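Local atomic coordinates of metallo-beta-lactamase domain-containing protein (Enterococcus faecalis, PDB entry 2AZ4), a protein that is of unknown function but carries a two-zinc metallo-beta-lactamase fold and may, like others of its family, act as an RNA-binding exonuclease. Residues Glu161-Asp166 / Leu201-Lys206. Residues are numbered along the deposited sequence; the frame is centred on the assembly and turned at random.
Sequences EIVPVD and LAFCEK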
# COMPACT_ATOMS: atom_id res chain seq x y z
N GLU A 161 12.48 -0.75 -15.21
CA GLU A 161 12.21 0.66 -14.96
C GLU A 161 11.13 0.80 -13.90
O GLU A 161 10.05 0.20 -14.01
CB GLU A 161 11.78 1.39 -16.23
CG GLU A 161 11.76 2.94 -16.06
CD GLU A 161 11.48 3.68 -17.36
OE1 GLU A 161 11.66 3.08 -18.43
OE2 GLU A 161 11.09 4.88 -17.30
N ILE A 162 11.42 1.60 -12.87
CA ILE A 162 10.47 1.80 -11.78
C ILE A 162 9.74 3.13 -11.96
O ILE A 162 10.32 4.21 -11.89
CB ILE A 162 11.14 1.65 -10.39
CG1 ILE A 162 10.11 1.73 -9.27
CG2 ILE A 162 12.28 2.64 -10.21
CD1 ILE A 162 10.56 1.03 -7.97
N VAL A 163 8.45 3.05 -12.20
CA VAL A 163 7.72 4.19 -12.71
C VAL A 163 6.67 4.55 -11.68
O VAL A 163 5.92 3.67 -11.31
CB VAL A 163 7.02 3.81 -14.05
CG1 VAL A 163 6.16 4.97 -14.58
CG2 VAL A 163 8.07 3.39 -15.13
N PRO A 164 6.57 5.83 -11.28
CA PRO A 164 5.58 6.27 -10.29
C PRO A 164 4.17 6.16 -10.83
O PRO A 164 3.91 6.45 -12.02
CB PRO A 164 5.95 7.73 -10.03
CG PRO A 164 6.61 8.17 -11.34
CD PRO A 164 7.41 6.96 -11.73
N VAL A 165 3.28 5.75 -9.95
CA VAL A 165 1.90 5.55 -10.29
C VAL A 165 1.04 6.13 -9.17
O VAL A 165 1.49 6.16 -8.03
CB VAL A 165 1.74 4.04 -10.54
CG1 VAL A 165 0.93 3.34 -9.48
CG2 VAL A 165 1.46 3.74 -12.00
N ASP A 166 -0.16 6.61 -9.50
CA ASP A 166 -1.06 7.23 -8.53
C ASP A 166 -1.73 6.11 -7.70
O ASP A 166 -2.35 5.20 -8.26
CB ASP A 166 -2.05 8.11 -9.33
CG ASP A 166 -3.28 8.58 -8.55
OD1 ASP A 166 -3.34 8.45 -7.30
OD2 ASP A 166 -4.23 9.08 -9.23
N LEU A 201 -1.29 8.29 -15.92
CA LEU A 201 -1.34 8.57 -17.37
C LEU A 201 0.03 8.43 -18.04
O LEU A 201 0.13 7.78 -19.07
CB LEU A 201 -1.91 9.96 -17.65
CG LEU A 201 -3.39 10.12 -17.30
CD1 LEU A 201 -3.85 11.53 -17.73
CD2 LEU A 201 -4.24 9.05 -17.99
N ALA A 202 1.06 9.04 -17.46
CA ALA A 202 2.43 8.93 -17.96
C ALA A 202 2.91 7.48 -17.96
O ALA A 202 3.66 7.07 -18.85
CB ALA A 202 3.38 9.81 -17.17
N PHE A 203 2.46 6.70 -16.99
CA PHE A 203 2.80 5.28 -16.92
C PHE A 203 2.20 4.52 -18.11
O PHE A 203 2.86 3.69 -18.72
CB PHE A 203 2.29 4.67 -15.60
CG PHE A 203 2.05 3.19 -15.68
CD1 PHE A 203 3.13 2.31 -15.77
CD2 PHE A 203 0.76 2.68 -15.69
CE1 PHE A 203 2.91 0.92 -15.86
CE2 PHE A 203 0.53 1.32 -15.79
CZ PHE A 203 1.62 0.43 -15.87
N CYS A 204 0.93 4.77 -18.40
CA CYS A 204 0.22 4.11 -19.51
C CYS A 204 0.93 4.37 -20.85
O CYS A 204 1.07 3.46 -21.67
CB CYS A 204 -1.22 4.61 -19.57
SG CYS A 204 -2.29 4.02 -18.27
N GLU A 205 1.41 5.60 -21.04
CA GLU A 205 2.18 5.98 -22.23
C GLU A 205 3.51 5.22 -22.34
O GLU A 205 3.93 4.85 -23.44
CB GLU A 205 2.45 7.48 -22.24
CG GLU A 205 3.29 7.97 -23.44
CD GLU A 205 2.68 7.56 -24.79
OE1 GLU A 205 1.63 8.16 -25.17
OE2 GLU A 205 3.23 6.64 -25.47
N LYS A 206 4.18 5.04 -21.21
CA LYS A 206 5.41 4.25 -21.19
C LYS A 206 5.10 2.77 -21.41
O LYS A 206 5.91 2.03 -21.98
CB LYS A 206 6.12 4.44 -19.85
CG LYS A 206 6.80 5.78 -19.69
CD LYS A 206 7.67 5.77 -18.40
CE LYS A 206 8.73 6.86 -18.43
NZ LYS A 206 9.99 6.44 -19.12
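Val163 and Val165 pack against Phe203, joining the end of strand 158-164 and the loop just after it to the side of helix 197-207 that faces the sheet. Val165 CG2 lies 3.8 Å from Phe203 CG and nearly as close to CB and CD2, so one methyl meets the root of the ring from an oblique position; the two side chains run side by side in the same direction. Val163 reaches the same root differently: its CG1, anti to the backbone N (chi1 176°), comes in at the ring's edge, near the ring plane, and stands 4.0 Å from Phe203 CB, the side chains crossing at about a right angle. The other methyl of Val163, CG2, rests 4.1 Å from Lys206 CD and so links this apolar group to the aliphatic part of the lysine.

The polar element is a salt bridge. Lys206 NZ donates to Glu161 OE2 at 2.6 Å, and OE2 accepts through its syn lone pair, on the side of OE1, while OE1 of Glu161 stays 3.8 Å from NZ; the ammonium therefore engages one oxygen and does not straddle the carboxylate. The glutamate arrives extended, whereas the lysine bends only at its last torsion (chi4 -86°), which turns NZ to the acid.

The axes of segments 161-164 and 201-206 run roughly antiparallel, at 148°, and approach to 8.5 Å. This is the helix-on-sheet packing of a metallo-beta-lactamase fold: Phe203 also touches Ala174 on the adjacent strand 173-179. Past Val165 the chain leads to Asp166, held by a salt bridge to Arg191, and to the zinc ligand His167, whose side chain is about 5 Å from that of Val165. Chemically, the contact is graded: buried, apolar packing lies toward the metal site, and a charged pair closes the more exposed end, where solvent would probably weaken its attraction.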